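Local atomic coordinates of porin (PDB entry 3PRN), a protein that forms trimeric outer-membrane channels that let small hydrophilic solutes up to about 0.6 kDa diffuse passively. Residues A[65-70]-A[115-120]; A[85-90]-A[145-150]. The protein carries 1 engineered substitution. One frame throughout, in Å; residues are numbered along the deposited sequence.

Contact 1 (A[65-70]-A[115-120]); sequences AGNAAQ and FAYNSK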
loop_
_atom_site.group_PDB
_atom_site.type_symbol
_atom_site.label_atom_id
_atom_site.label_comp_id
_atom_site.label_asym_id
_atom_site.label_seq_id
_atom_site.Cartn_x
_atom_site.Cartn_y
_atom_site.Cartn_z
ATOM N N ALA A 65 -1.961 2.289 5.004
ATOM C CA ALA A 65 -0.576 1.917 4.730
ATOM C C ALA A 65 -0.342 0.461 5.198
ATOM O O ALA A 65 -1.271 -0.122 5.741
ATOM C CB ALA A 65 0.393 2.853 5.447
ATOM N N GLY A 66 0.834 -0.033 4.860
ATOM C CA GLY A 66 1.165 -1.399 5.295
ATOM C C GLY A 66 1.806 -1.260 6.711
ATOM O O GLY A 66 2.255 -0.175 7.121
ATOM N N ASN A 67 1.841 -2.384 7.406
ATOM C CA ASN A 67 2.465 -2.486 8.732
ATOM C C ASN A 67 3.925 -2.979 8.571
ATOM O O ASN A 67 4.475 -2.932 7.442
ATOM C CB ASN A 67 1.655 -3.370 9.669
ATOM C CG ASN A 67 1.545 -4.800 9.242
ATOM O OD1 ASN A 67 1.903 -5.129 8.100
ATOM N ND2 ASN A 67 1.048 -5.693 10.079
ATOM N N ALA A 68 4.546 -3.472 9.665
ATOM C CA ALA A 68 5.929 -4.001 9.527
ATOM C C ALA A 68 5.806 -5.501 9.246
ATOM O O ALA A 68 4.806 -6.162 9.632
ATOM C CB ALA A 68 6.651 -3.759 10.855
ATOM N N ALA A 69 6.761 -6.060 8.493
ATOM C CA ALA A 69 6.661 -7.413 7.978
ATOM C C ALA A 69 6.885 -8.485 9.041
ATOM O O ALA A 69 7.542 -8.257 10.063
ATOM C CB ALA A 69 7.806 -7.657 6.933
ATOM N N GLN A 70 6.321 -9.631 8.729
ATOM C CA GLN A 70 6.486 -10.856 9.509
ATOM C C GLN A 70 7.054 -11.910 8.529
ATOM O O GLN A 70 6.541 -11.999 7.388
ATOM C CB GLN A 70 5.150 -11.319 10.084
ATOM C CG GLN A 70 5.287 -12.612 10.890
ATOM C CD GLN A 70 3.946 -13.229 11.274
ATOM O OE1 GLN A 70 3.565 -14.260 10.724
ATOM N NE2 GLN A 70 3.201 -12.657 12.201
ATOM N N PHE A 115 2.395 -7.381 24.474
ATOM C CA PHE A 115 2.629 -7.222 23.033
ATOM C C PHE A 115 1.776 -8.218 22.239
ATOM O O PHE A 115 1.460 -9.328 22.674
ATOM C CB PHE A 115 4.106 -7.468 22.710
ATOM C CG PHE A 115 5.008 -6.377 23.206
ATOM C CD1 PHE A 115 4.609 -5.045 23.062
ATOM C CD2 PHE A 115 6.220 -6.688 23.786
ATOM C CE1 PHE A 115 5.426 -4.029 23.514
ATOM C CE2 PHE A 115 7.033 -5.661 24.231
ATOM C CZ PHE A 115 6.654 -4.358 24.087
ATOM N N ALA A 116 1.453 -7.786 21.012
ATOM C CA ALA A 116 0.692 -8.702 20.118
ATOM C C ALA A 116 1.040 -8.277 18.692
ATOM O O ALA A 116 1.555 -7.153 18.503
ATOM C CB ALA A 116 -0.805 -8.551 20.391
ATOM N N TYR A 117 0.660 -9.067 17.696
ATOM C CA TYR A 117 0.907 -8.631 16.315
ATOM C C TYR A 117 0.421 -7.196 16.062
ATOM O O TYR A 117 -0.726 -6.879 16.373
ATOM C CB TYR A 117 0.109 -9.572 15.390
ATOM C CG TYR A 117 0.309 -9.328 13.910
ATOM C CD1 TYR A 117 1.488 -9.644 13.276
ATOM C CD2 TYR A 117 -0.719 -8.752 13.168
ATOM C CE1 TYR A 117 1.655 -9.419 11.894
ATOM C CE2 TYR A 117 -0.573 -8.535 11.784
ATOM C CZ TYR A 117 0.600 -8.874 11.166
ATOM O OH TYR A 117 0.752 -8.641 9.806
ATOM N N ASN A 118 1.244 -6.362 15.435
ATOM C CA ASN A 118 0.824 -4.949 15.231
ATOM C C ASN A 118 0.185 -4.825 13.857
ATOM O O ASN A 118 0.900 -5.006 12.831
ATOM C CB ASN A 118 2.051 -4.022 15.328
ATOM C CG ASN A 118 2.676 -4.146 16.729
ATOM O OD1 ASN A 118 1.971 -3.974 17.714
ATOM N ND2 ASN A 118 3.967 -4.408 16.787
ATOM N N SER A 119 -1.100 -4.543 13.811
ATOM C CA SER A 119 -1.785 -4.499 12.531
ATOM C C SER A 119 -1.470 -3.285 11.681
ATOM O O SER A 119 -1.731 -3.386 10.461
ATOM C CB SER A 119 -3.311 -4.585 12.698
ATOM O OG SER A 119 -3.698 -5.889 13.054
ATOM N N LYS A 120 -0.964 -2.212 12.250
ATOM C CA LYS A 120 -0.741 -0.981 11.551
ATOM C C LYS A 120 0.597 -0.334 11.886
ATOM O O LYS A 120 1.236 -0.818 12.831
ATOM C CB LYS A 120 -1.796 0.051 12.057
ATOM C CG LYS A 120 -3.193 -0.386 11.582
ATOM C CD LYS A 120 -4.176 0.725 11.946
ATOM C CE LYS A 120 -5.563 0.347 11.482
ATOM N NZ LYS A 120 -6.595 1.303 11.939
HETATM O O HOH W 1 -2.071 -1.789 8.106
HETATM O O HOH W 2 3.243 -8.423 8.992
HETATM O O HOH W 3 3.823 -2.232 12.367
#
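Two first torsions bring Asn-67 and Tyr-117 together. In Asn-67, chi1 of 63° places CG between the backbone N and the carbonyl carbon, and the amide reaches across to 115-120. In Tyr-117, CG lies opposite the backbone N (chi1 -176°), which carries the phenol end toward 65-70 although the CB itself does not point there. The two side chains cross at about a right angle, with amide and ring planes 77° apart.

Both hydrogens of the Asn-67 amide nitrogen are used. One bond runs from ND2 to Tyr-117 OH at 3.0 Å, with the hydroxyl in the amide plane. The other runs from ND2 to the backbone O of Asn-118 at 2.8 Å, and this donor lies in the carbonyl plane. Asn-67 OD1 accepts from Arg-52 N on strand 46-56. Bonds at both ends of the amide therefore fix its rotation. Nearer the backbone, Asn-67 CB packs against Ser-119 O at 3.5 Å.

The Tyr-117 hydroxyl also donates to a water 2.6 Å from OH. That water donates in turn to Ala-68 O at 2.8 Å. A second water joins Ala-68 N to Lys-120 O. Gln-70 has an extended chain, and its NE2 comes within 3.6 Å of Tyr-117 CE1, obliquely to the ring. NE2 is hydrogen-bonded to Asn-84 O and weakly to Asp-86 OD2.

The other side of 65-70 meets another chain: Asn-67 O is hydrogen-bonded to Thr-64 OG1 of the second subunit. The contact thus joins the loop between strands 46-56 and 70-75, at the trimer interface, to the long loop between strands 78-83 and 131-138. Such an inward-folded loop narrows the channel and is characteristic of the trimeric 16-stranded porin barrel.

Contact 2 (A[85-90]-A[145-150]); sequences VDTAFD and YLSYVD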
loop_
_atom_site.group_PDB
_atom_site.type_symbol
_atom_site.label_atom_id
_atom_site.label_comp_id
_atom_site.label_asym_id
_atom_site.label_seq_id
_atom_site.Cartn_x
_atom_site.Cartn_y
_atom_site.Cartn_z
ATOM N N VAL A 85 5.812 -10.553 15.023
ATOM C CA VAL A 85 5.290 -11.838 15.344
ATOM C C VAL A 85 3.989 -11.849 16.153
ATOM O O VAL A 85 3.670 -10.834 16.786
ATOM C CB VAL A 85 6.349 -12.690 16.121
ATOM C CG1 VAL A 85 7.689 -12.750 15.314
ATOM C CG2 VAL A 85 6.712 -12.120 17.511
ATOM N N ASP A 86 3.302 -12.966 16.055
ATOM C CA ASP A 86 2.219 -13.324 16.944
ATOM C C ASP A 86 2.851 -13.817 18.253
ATOM O O ASP A 86 3.779 -14.638 18.244
ATOM C CB ASP A 86 1.335 -14.464 16.364
ATOM C CG ASP A 86 0.484 -13.884 15.245
ATOM O OD1 ASP A 86 -0.426 -13.013 15.529
ATOM O OD2 ASP A 86 0.702 -14.232 14.029
ATOM N N THR A 87 2.351 -13.311 19.363
ATOM C CA THR A 87 2.899 -13.652 20.688
ATOM C C THR A 87 2.073 -14.732 21.394
ATOM O O THR A 87 0.916 -15.031 21.083
ATOM C CB THR A 87 2.910 -12.419 21.590
ATOM O OG1 THR A 87 1.591 -11.916 21.733
ATOM C CG2 THR A 87 3.782 -11.289 21.041
ATOM N N ALA A 88 2.750 -15.378 22.351
ATOM C CA ALA A 88 2.084 -16.490 23.036
ATOM C C ALA A 88 0.802 -16.131 23.755
ATOM O O ALA A 88 -0.244 -16.789 23.571
ATOM C CB ALA A 88 3.099 -17.150 23.973
ATOM N N PHE A 89 0.780 -15.027 24.497
ATOM C CA PHE A 89 -0.427 -14.691 25.267
ATOM C C PHE A 89 -1.588 -14.333 24.337
ATOM O O PHE A 89 -2.764 -14.505 24.688
ATOM C CB PHE A 89 -0.089 -13.509 26.190
ATOM C CG PHE A 89 -1.028 -13.321 27.357
ATOM C CD1 PHE A 89 -0.874 -14.131 28.504
ATOM C CD2 PHE A 89 -2.026 -12.373 27.335
ATOM C CE1 PHE A 89 -1.735 -13.957 29.606
ATOM C CE2 PHE A 89 -2.914 -12.201 28.413
ATOM C CZ PHE A 89 -2.746 -13.008 29.544
ATOM N N ASP A 90 -1.250 -13.834 23.143
ATOM C CA ASP A 90 -2.283 -13.442 22.191
ATOM C C ASP A 90 -2.685 -14.625 21.332
ATOM O O ASP A 90 -3.767 -14.544 20.753
ATOM C CB ASP A 90 -1.775 -12.270 21.330
ATOM C CG ASP A 90 -2.862 -11.598 20.463
ATOM O OD1 ASP A 90 -3.853 -11.102 20.977
ATOM O OD2 ASP A 90 -2.707 -11.550 19.220
ATOM N N TYR A 145 3.308 -22.576 22.336
ATOM C CA TYR A 145 3.706 -21.288 21.793
ATOM C C TYR A 145 4.776 -20.643 22.650
ATOM O O TYR A 145 4.619 -20.570 23.872
ATOM C CB TYR A 145 2.565 -20.295 21.700
ATOM C CG TYR A 145 1.250 -20.780 21.187
ATOM C CD1 TYR A 145 0.451 -21.560 22.012
ATOM C CD2 TYR A 145 0.806 -20.516 19.893
ATOM C CE1 TYR A 145 -0.762 -22.034 21.554
ATOM C CE2 TYR A 145 -0.420 -20.997 19.412
ATOM C CZ TYR A 145 -1.185 -21.740 20.266
ATOM O OH TYR A 145 -2.438 -22.222 19.901
ATOM N N LEU A 146 5.814 -20.094 22.045
ATOM C CA LEU A 146 6.842 -19.382 22.740
ATOM C C LEU A 146 7.110 -18.053 22.022
ATOM O O LEU A 146 7.150 -18.101 20.786
ATOM C CB LEU A 146 8.182 -20.152 22.703
ATOM C CG LEU A 146 8.272 -21.183 23.846
ATOM C CD1 LEU A 146 8.545 -22.542 23.255
ATOM C CD2 LEU A 146 9.374 -20.745 24.797
ATOM N N SER A 147 7.259 -16.961 22.745
ATOM C CA SER A 147 7.560 -15.736 21.964
ATOM C C SER A 147 8.529 -14.901 22.774
ATOM O O SER A 147 8.502 -14.942 24.022
ATOM C CB SER A 147 6.301 -14.979 21.595
ATOM O OG SER A 147 5.512 -14.695 22.755
ATOM N N TYR A 148 9.393 -14.204 22.064
ATOM C CA TYR A 148 10.370 -13.301 22.692
ATOM C C TYR A 148 10.351 -11.990 21.915
ATOM O O TYR A 148 10.511 -12.016 20.660
ATOM C CB TYR A 148 11.748 -13.985 22.632
ATOM C CG TYR A 148 12.883 -13.025 22.894
ATOM C CD1 TYR A 148 13.239 -12.655 24.189
ATOM C CD2 TYR A 148 13.564 -12.482 21.815
ATOM C CE1 TYR A 148 14.291 -11.749 24.393
ATOM C CE2 TYR A 148 14.615 -11.590 21.994
ATOM C CZ TYR A 148 14.945 -11.225 23.297
ATOM O OH TYR A 148 15.990 -10.320 23.451
ATOM N N VAL A 149 10.054 -10.882 22.567
ATOM C CA VAL A 149 9.967 -9.620 21.829
ATOM C C VAL A 149 10.940 -8.616 22.416
ATOM O O VAL A 149 10.955 -8.358 23.629
ATOM C CB VAL A 149 8.535 -9.046 21.902
ATOM C CG1 VAL A 149 8.473 -7.701 21.172
ATOM C CG2 VAL A 149 7.486 -9.978 21.335
ATOM N N ASP A 150 11.798 -8.068 21.579
ATOM C CA ASP A 150 12.713 -6.993 22.038
ATOM C C ASP A 150 12.159 -5.731 21.408
ATOM O O ASP A 150 12.155 -5.602 20.170
ATOM C CB ASP A 150 14.085 -7.362 21.517
ATOM C CG ASP A 150 15.163 -6.357 21.919
ATOM O OD1 ASP A 150 14.825 -5.248 22.308
ATOM O OD2 ASP A 150 16.352 -6.705 21.750
#
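Ser-147 meets the start of helix 88-91 with every atom of its side chain. Its CB points from strand 142-150 toward 85-90. There CB lies 3.8 Å from Thr-87 CA and also near Asp-86 O. The tip, OG, sits between the backbone N and the carbonyl carbon of its own residue (chi1 54°). From there OG accepts a nearly straight hydrogen bond from Ala-88 N, at 2.9 Å and 170°. It also touches Thr-87 CA at 3.5 Å and Ala-88 CB at 3.7 Å. One hydroxyl thus satisfies a backbone N-H in the first turn of the helix.

Thr-87 holds the N-cap position, but its OG1 turns to Phe-115 O in the same loop. Its methyl CG2 faces the strand instead and packs on Val-149 CG2 at 3.9 Å, the two side chains crossing at about a right angle. Val-85 CG2 makes a looser apolar contact with the same Val-149 methyl. At the other end, Ala-88 CB rests on Tyr-145 CB at 3.9 Å. The Tyr-145 ring then leads away, and its OH is hydrogen-bonded to Asp-169 OD2.

Tyr-145, Ser-147 and Val-149 alternate with Leu-146 and Tyr-148, which point away from the helix. Tyr-148 touches a bound detergent molecule. This is the two-sided pattern of a transmembrane beta-barrel strand: the side chains of one face reach the membrane, and those of the other pack against the long loop inside the porin channel.

Both contacts involve the loop between strands 78-83 and 131-138; contact 2 joins it to a barrel strand, contact 1 to the loop leading into strand 70-75. Contact 2 is the more buried. It sets the start of a short helix, and the residues leading into it, on a strand through small apolar groups and a single hydrogen bond, and no other chain touches it. Contact 1 is partly buried and more polar. It joins two largely irregular segments through an amide, a phenol and waters, and lies beside another subunit. Their centres are about 13 Å apart, and they meet: Tyr-117 CB packs on Asp-86 OD1 at 3.5 Å, and Phe-115 CD2 on Val-149 CG1 at 3.6 Å.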